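Side-chain contacts in uncharacterized protein VP1736 (Vibrio parahaemolyticus, PDB 3LXQ), which is of unknown function but belongs to the sulfatase family of the alkaline phosphatase clan: residues A[132-137]-A[152-157]; A[142-147]-A[436-441]. All coordinates share one frame; numbering follows the deposited sequence.

Contact 1: A[132-137]-A[152-157]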
ATOM      1  N   ARG A 132       0.930   3.750  -9.992  1.00 26.50           N
ATOM      2  CA  ARG A 132       2.381   3.667 -10.142  1.00 27.39           C
ATOM      3  C   ARG A 132       3.037   3.131  -8.885  1.00 26.31           C
ATOM      4  O   ARG A 132       2.520   3.291  -7.789  1.00 24.49           O
ATOM      5  CB  ARG A 132       2.974   5.028 -10.526  1.00 28.45           C
ATOM      6  CG  ARG A 132       2.510   5.552 -11.914  1.00 30.53           C
ATOM      7  CD  ARG A 132       2.821   7.025 -12.038  1.00 35.37           C
ATOM      8  NE  ARG A 132       2.659   7.528 -13.403  1.00 39.41           N
ATOM      9  CZ  ARG A 132       1.554   8.103 -13.876  1.00 41.65           C
ATOM     10  NH1 ARG A 132       0.472   8.254 -13.109  1.00 40.94           N
ATOM     11  NH2 ARG A 132       1.529   8.530 -15.128  1.00 44.11           N
ATOM     12  N   SER A 133       4.168   2.463  -9.079  1.00 27.14           N
ATOM     13  CA  SER A 133       4.897   1.853  -7.986  1.00 27.59           C
ATOM     14  C   SER A 133       5.219   2.825  -6.859  1.00 27.37           C
ATOM     15  O   SER A 133       4.990   2.488  -5.687  1.00 28.42           O
ATOM     16  CB  SER A 133       6.158   1.166  -8.517  1.00 29.01           C
ATOM     17  OG  SER A 133       5.801   0.083  -9.374  1.00 29.53           O
ATOM     18  N   VAL A 134       5.729   4.021  -7.179  1.00 28.09           N
ATOM     19  CA  VAL A 134       6.068   4.974  -6.121  1.00 28.28           C
ATOM     20  C   VAL A 134       4.849   5.394  -5.296  1.00 26.84           C
ATOM     21  O   VAL A 134       4.999   5.685  -4.118  1.00 25.88           O
ATOM     22  CB  VAL A 134       6.869   6.242  -6.578  1.00 29.88           C
ATOM     23  CG1 VAL A 134       8.316   5.885  -6.907  1.00 32.93           C
ATOM     24  CG2 VAL A 134       6.199   6.970  -7.723  1.00 30.37           C
ATOM     25  N   ARG A 135       3.657   5.402  -5.901  1.00 25.60           N
ATOM     26  CA  ARG A 135       2.439   5.745  -5.137  1.00 24.49           C
ATOM     27  C   ARG A 135       2.038   4.613  -4.190  1.00 23.86           C
ATOM     28  O   ARG A 135       1.543   4.866  -3.077  1.00 23.61           O
ATOM     29  CB  ARG A 135       1.286   6.189  -6.051  1.00 24.63           C
ATOM     30  CG  ARG A 135       0.015   6.593  -5.287  1.00 24.27           C
ATOM     31  CD  ARG A 135      -0.672   7.783  -5.930  1.00 23.78           C
ATOM     32  NE  ARG A 135      -0.083   9.087  -5.564  1.00 23.14           N
ATOM     33  CZ  ARG A 135      -0.179  10.163  -6.345  1.00 23.78           C
ATOM     34  NH1 ARG A 135      -0.786  10.060  -7.519  1.00 23.31           N
ATOM     35  NH2 ARG A 135       0.322  11.336  -5.980  1.00 22.65           N
ATOM     36  N   GLY A 136       2.281   3.371  -4.599  1.00 24.25           N
ATOM     37  CA  GLY A 136       2.096   2.236  -3.672  1.00 23.81           C
ATOM     38  C   GLY A 136       3.079   2.241  -2.518  1.00 24.77           C
ATOM     39  O   GLY A 136       2.731   1.867  -1.382  1.00 24.98           O
ATOM     40  N   ILE A 137       4.314   2.654  -2.791  1.00 25.14           N
ATOM     41  CA  ILE A 137       5.319   2.860  -1.722  1.00 25.54           C
ATOM     42  C   ILE A 137       4.887   4.022  -0.823  1.00 25.24           C
ATOM     43  O   ILE A 137       4.956   3.925   0.407  1.00 26.55           O
ATOM     44  CB  ILE A 137       6.732   3.105  -2.319  1.00 26.66           C
ATOM     45  CG1 ILE A 137       7.171   1.882  -3.137  1.00 26.20           C
ATOM     46  CG2 ILE A 137       7.752   3.444  -1.208  1.00 28.60           C
ATOM     47  CD1 ILE A 137       8.340   2.132  -4.086  1.00 31.00           C
ATOM     48  N   VAL A 152       5.078  11.440  -3.415  1.00 29.56           N
ATOM     49  CA  VAL A 152       6.107  12.179  -2.681  1.00 30.79           C
ATOM     50  C   VAL A 152       7.480  11.504  -2.695  1.00 32.03           C
ATOM     51  O   VAL A 152       8.471  12.111  -2.286  1.00 33.57           O
ATOM     52  CB  VAL A 152       5.709  12.461  -1.194  1.00 30.62           C
ATOM     53  CG1 VAL A 152       4.331  13.096  -1.092  1.00 27.91           C
ATOM     54  CG2 VAL A 152       5.827  11.204  -0.342  1.00 29.63           C
ATOM     55  N   VAL A 153       7.546  10.259  -3.164  1.00 31.40           N
ATOM     56  CA  VAL A 153       8.849   9.590  -3.339  1.00 32.47           C
ATOM     57  C   VAL A 153       9.699  10.390  -4.326  1.00 34.89           C
ATOM     58  O   VAL A 153      10.936  10.399  -4.237  1.00 36.68           O
ATOM     59  CB  VAL A 153       8.698   8.135  -3.843  1.00 31.79           C
ATOM     60  CG1 VAL A 153      10.071   7.462  -4.005  1.00 33.33           C
ATOM     61  CG2 VAL A 153       7.791   7.328  -2.911  1.00 29.19           C
ATOM     62  N   LYS A 154       9.020  11.084  -5.240  1.00 34.92           N
ATOM     63  CA  LYS A 154       9.680  11.840  -6.305  1.00 37.15           C
ATOM     64  C   LYS A 154       9.553  13.359  -6.169  1.00 38.60           C
ATOM     65  O   LYS A 154      10.004  14.096  -7.044  1.00 40.83           O
ATOM     66  CB  LYS A 154       9.159  11.393  -7.683  1.00 36.86           C
ATOM     67  CG  LYS A 154       9.596  10.001  -8.070  1.00 36.62           C
ATOM     68  CD  LYS A 154       9.087   9.599  -9.436  1.00 37.58           C
ATOM     69  CE  LYS A 154       9.828   8.365  -9.913  1.00 38.68           C
ATOM     70  NZ  LYS A 154       9.248   7.821 -11.171  1.00 39.00           N
ATOM     71  N   LEU A 155       8.949  13.840  -5.085  1.00 37.81           N
ATOM     72  CA  LEU A 155       8.794  15.285  -4.938  1.00 40.01           C
ATOM     73  C   LEU A 155       9.922  15.851  -4.080  1.00 42.24           C
ATOM     74  O   LEU A 155      10.397  15.184  -3.172  1.00 41.43           O
ATOM     75  CB  LEU A 155       7.405  15.641  -4.404  1.00 38.28           C
ATOM     76  CG  LEU A 155       6.235  15.251  -5.315  1.00 36.63           C
ATOM     77  CD1 LEU A 155       4.920  15.618  -4.663  1.00 35.25           C
ATOM     78  CD2 LEU A 155       6.332  15.906  -6.699  1.00 39.00           C
ATOM     79  N   SER A 156      10.356  17.068  -4.390  1.00 45.68           N
ATOM     80  CA  SER A 156      11.558  17.638  -3.782  1.00 49.27           C
ATOM     81  C   SER A 156      11.417  18.008  -2.297  1.00 49.44           C
ATOM     82  O   SER A 156      12.365  17.833  -1.515  1.00 50.69           O
ATOM     83  CB  SER A 156      12.063  18.832  -4.601  1.00 53.35           C
ATOM     84  OG  SER A 156      11.084  19.852  -4.664  1.00 55.92           O
ATOM     85  N   LYS A 157      10.243  18.503  -1.906  1.00 48.67           N
ATOM     86  CA  LYS A 157       9.994  18.874  -0.506  1.00 49.15           C
ATOM     87  C   LYS A 157       9.884  17.673   0.440  1.00 46.37           C
ATOM     88  O   LYS A 157      10.128  17.803   1.638  1.00 47.06           O
ATOM     89  CB  LYS A 157       8.753  19.765  -0.388  1.00 49.62           C
ATOM     90  CG  LYS A 157       8.926  21.147  -1.022  1.00 53.97           C
ATOM     91  CD  LYS A 157       7.626  21.944  -1.022  1.00 55.25           C
ATOM     92  CE  LYS A 157       7.393  22.668   0.297  1.00 57.48           C
ATOM     93  NZ  LYS A 157       6.075  23.363   0.277  1.00 58.03           N
TER
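V134, in the first turn of helix 133-141, meets V153 of the loop that follows that helix in a largely apolar contact without hydrogen bonds. The two isopropyl groups lie askew to each other, and their branches touch at V134 CG1 to V153 CG1, 3.7 Å. V153 takes the rotamer with CG1 anti to its backbone N (chi1 -180°), which brings both methyls to bear on V134: CG1 lies against its CG1, while V153 CG2 sits 3.5 Å from V134 O and also reaches I137 CG2 at 4.2 Å. V134 and I137, three residues apart, thus form a small apolar patch on one side of the helix, and F192 of helix 189-195 also packs on V153. K154 runs alongside V134. Its chain is extended beyond CG, and K154 CE, not the ammonium group, comes nearest the valine, 4.2 Å from V134 CG1; NZ goes on to a salt bridge with D187. In the same first turn of the helix, S133 OG hydrogen-bonds D305, E94 and H306. The contact therefore folds the loop back onto the beginning of a helix within the alpha/beta sulfatase fold of the alkaline phosphatase clan.

Contact 2: A[142-147]-A[436-441]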
ATOM      1  N   THR A 142       3.973   5.882   4.187  1.00 27.82           N
ATOM      2  CA  THR A 142       3.582   7.209   4.691  1.00 27.72           C
ATOM      3  C   THR A 142       2.075   7.368   4.942  1.00 27.00           C
ATOM      4  O   THR A 142       1.675   8.201   5.750  1.00 28.10           O
ATOM      5  CB  THR A 142       3.969   8.353   3.735  1.00 27.42           C
ATOM      6  OG1 THR A 142       3.009   8.433   2.669  1.00 25.27           O
ATOM      7  CG2 THR A 142       5.347   8.174   3.162  1.00 27.58           C
ATOM      8  N   GLY A 143       1.246   6.619   4.214  1.00 25.22           N
ATOM      9  CA  GLY A 143      -0.205   6.707   4.404  1.00 23.92           C
ATOM     10  C   GLY A 143      -0.790   7.942   3.765  1.00 23.75           C
ATOM     11  O   GLY A 143      -1.977   8.223   3.933  1.00 23.88           O
ATOM     12  N   PHE A 144       0.046   8.661   3.006  1.00 23.78           N
ATOM     13  CA  PHE A 144      -0.303   9.942   2.415  1.00 23.97           C
ATOM     14  C   PHE A 144      -1.216   9.670   1.243  1.00 22.94           C
ATOM     15  O   PHE A 144      -0.927   8.785   0.438  1.00 23.02           O
ATOM     16  CB  PHE A 144       0.971  10.651   1.937  1.00 25.31           C
ATOM     17  CG  PHE A 144       0.801  12.130   1.620  1.00 26.56           C
ATOM     18  CD1 PHE A 144       0.320  13.024   2.574  1.00 27.62           C
ATOM     19  CD2 PHE A 144       1.194  12.626   0.383  1.00 26.76           C
ATOM     20  CE1 PHE A 144       0.184  14.377   2.285  1.00 29.00           C
ATOM     21  CE2 PHE A 144       1.076  13.985   0.084  1.00 27.85           C
ATOM     22  CZ  PHE A 144       0.573  14.865   1.033  1.00 29.29           C
ATOM     23  N   PRO A 145      -2.329  10.408   1.153  1.00 23.31           N
ATOM     24  CA  PRO A 145      -3.278  10.243   0.054  1.00 22.95           C
ATOM     25  C   PRO A 145      -2.704  10.792  -1.246  1.00 23.77           C
ATOM     26  O   PRO A 145      -1.620  11.371  -1.242  1.00 24.82           O
ATOM     27  CB  PRO A 145      -4.503  11.077   0.492  1.00 23.65           C
ATOM     28  CG  PRO A 145      -4.266  11.444   1.899  1.00 24.30           C
ATOM     29  CD  PRO A 145      -2.796  11.422   2.115  1.00 23.89           C
ATOM     30  N   PRO A 146      -3.409  10.574  -2.358  1.00 25.15           N
ATOM     31  CA  PRO A 146      -2.920  10.889  -3.703  1.00 26.18           C
ATOM     32  C   PRO A 146      -3.190  12.327  -4.153  1.00 27.79           C
ATOM     33  O   PRO A 146      -4.030  13.024  -3.576  1.00 29.19           O
ATOM     34  CB  PRO A 146      -3.686   9.895  -4.594  1.00 25.98           C
ATOM     35  CG  PRO A 146      -4.983   9.653  -3.849  1.00 25.23           C
ATOM     36  CD  PRO A 146      -4.685   9.847  -2.370  1.00 25.26           C
ATOM     37  N   SER A 147      -2.463  12.765  -5.175  1.00 29.18           N
ATOM     38  CA  SER A 147      -2.705  14.053  -5.817  1.00 30.56           C
ATOM     39  C   SER A 147      -2.609  13.824  -7.311  1.00 31.40           C
ATOM     40  O   SER A 147      -2.284  12.707  -7.730  1.00 30.59           O
ATOM     41  CB  SER A 147      -1.689  15.115  -5.339  1.00 31.88           C
ATOM     42  OG  SER A 147      -0.384  14.893  -5.854  1.00 32.80           O
ATOM     43  N   SER A 436      -2.393  17.497  -2.072  1.00 40.71           N
ATOM     44  CA  SER A 436      -1.860  18.640  -2.809  1.00 44.00           C
ATOM     45  C   SER A 436      -1.622  19.852  -1.889  1.00 44.76           C
ATOM     46  O   SER A 436      -0.576  20.492  -1.958  1.00 45.75           O
ATOM     47  CB  SER A 436      -2.792  18.989  -3.960  1.00 46.55           C
ATOM     48  OG  SER A 436      -2.317  20.098  -4.688  1.00 51.61           O
ATOM     49  N   LYS A 437      -2.569  20.128  -0.994  1.00 44.07           N
ATOM     50  CA  LYS A 437      -2.419  21.235  -0.057  1.00 44.86           C
ATOM     51  C   LYS A 437      -1.455  20.918   1.088  1.00 43.26           C
ATOM     52  O   LYS A 437      -0.708  21.794   1.538  1.00 44.72           O
ATOM     53  CB  LYS A 437      -3.785  21.688   0.471  1.00 45.20           C
ATOM     54  CG  LYS A 437      -4.575  22.575  -0.493  1.00 49.04           C
ATOM     55  CD  LYS A 437      -4.302  24.052  -0.199  1.00 52.74           C
ATOM     56  CE  LYS A 437      -5.010  24.978  -1.175  1.00 57.81           C
ATOM     57  NZ  LYS A 437      -4.209  25.244  -2.415  1.00 61.23           N
ATOM     58  N   ALA A 438      -1.475  19.675   1.568  1.00 40.70           N
ATOM     59  CA  ALA A 438      -0.622  19.268   2.696  1.00 39.38           C
ATOM     60  C   ALA A 438       0.843  19.321   2.296  1.00 40.48           C
ATOM     61  O   ALA A 438       1.711  19.696   3.102  1.00 40.75           O
ATOM     62  CB  ALA A 438      -0.994  17.864   3.186  1.00 37.06           C
ATOM     63  N   TYR A 439       1.096  18.937   1.043  1.00 41.33           N
ATOM     64  CA  TYR A 439       2.424  19.005   0.449  1.00 43.12           C
ATOM     65  C   TYR A 439       2.907  20.452   0.361  1.00 46.08           C
ATOM     66  O   TYR A 439       3.982  20.778   0.865  1.00 47.23           O
ATOM     67  CB  TYR A 439       2.450  18.329  -0.932  1.00 43.71           C
ATOM     68  CG  TYR A 439       3.794  18.448  -1.613  1.00 45.21           C
ATOM     69  CD1 TYR A 439       4.000  19.358  -2.645  1.00 48.48           C
ATOM     70  CD2 TYR A 439       4.874  17.674  -1.193  1.00 45.00           C
ATOM     71  CE1 TYR A 439       5.246  19.484  -3.251  1.00 50.63           C
ATOM     72  CE2 TYR A 439       6.118  17.794  -1.784  1.00 46.53           C
ATOM     73  CZ  TYR A 439       6.297  18.694  -2.813  1.00 49.93           C
ATOM     74  OH  TYR A 439       7.534  18.802  -3.399  1.00 52.95           O
ATOM     75  N   GLN A 440       2.104  21.311  -0.270  1.00 47.92           N
ATOM     76  CA  GLN A 440       2.390  22.746  -0.360  1.00 51.46           C
ATOM     77  C   GLN A 440       2.711  23.399   0.979  1.00 51.49           C
ATOM     78  O   GLN A 440       3.581  24.262   1.052  1.00 53.22           O
ATOM     79  CB  GLN A 440       1.207  23.502  -0.967  1.00 53.53           C
ATOM     80  CG  GLN A 440       0.966  23.237  -2.430  1.00 57.00           C
ATOM     81  CD  GLN A 440      -0.186  24.066  -2.982  1.00 62.00           C
ATOM     82  OE1 GLN A 440      -0.354  25.243  -2.630  1.00 64.52           O
ATOM     83  NE2 GLN A 440      -0.984  23.457  -3.857  1.00 62.47           N
ATOM     84  N   ASN A 441       2.003  22.988   2.031  1.00 49.16           N
ATOM     85  CA  ASN A 441       2.078  23.691   3.309  1.00 49.95           C
ATOM     86  C   ASN A 441       2.850  22.977   4.412  1.00 48.84           C
ATOM     87  O   ASN A 441       2.928  23.477   5.539  1.00 49.43           O
ATOM     88  CB  ASN A 441       0.682  24.095   3.781  1.00 49.92           C
ATOM     89  CG  ASN A 441       0.011  25.067   2.827  1.00 52.36           C
ATOM     90  OD1 ASN A 441       0.081  26.274   3.010  1.00 56.19           O
ATOM     91  ND2 ASN A 441      -0.621  24.539   1.787  1.00 52.12           N
TER
HETATM   92  O   HOH W   1      -4.321  15.979  -3.557  1.00 32.89           O
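The ring of F144 points edge-on at helix 422-441, bringing the loop after helix 133-141 in the sulfatase-family part of the chain against the C-terminal helix. A438 CB lies in the plane of the ring, 3.8 Å from F144 CE1, so the methyl group meets the rim of the aromatic and not a face. F144 CZ, at the far end of the ring, comes within 4.1 Å of Y439 N and is more loosely placed against Y439 CB. F144 holds CG anti to its backbone N (chi1 -165°), which carries the ring away from the loop and across to the helix. Around it, F162 meets the ring edge-to-face, the ring of Y444 is inclined to it by about 55°, and V152 and A435 add further packing. Y439 behaves differently: its CB faces F144, but its ring turns away, toward K157, with which it makes a cation-pi contact. The loop is shaped before F144 by an ST turn, in which T142 OG1 accepts from F144 N at 3.0 Å.

Five residues along the loop from T142, S147 approaches S436 with its CB, 4.1 Å from S436 N; the CB atoms of S147 and S436 are 4.3 Å apart. The two hydroxyls do not pair with each other: S147 OG hydrogen-bonds S149 N, and S436 OG hydrogen-bonds A41 N. No direct hydrogen bond joins the loop to the helix. Instead a water spans them beside the serines, lying 3.0 Å from P146 O, to which it can donate, and accepting from S436 N at 2.9 Å.

Contacts 1 and 2 adjoin, their centres 11 Å apart, and their segments alternate along the chain. Residues 132-137 and 142-147 both belong to the region of helix 133-141 and the loop after it. Segment 152-157 of contact 1 also touches both segments of contact 2: V152 packs on F144, while a probable hydrogen bond of 3.1 Å joins K157 N to Y439 OH. L155 CB lies 3.3 Å from the same hydroxyl, Y439 OH. On the helix side, the guanidinium group of R135 comes close to the backbone of S147, with NH1 3.0 Å from S147 O. Contact 1 thus ties the loop to the helix start, and contact 2 joins it to the C-terminal helix 422-441.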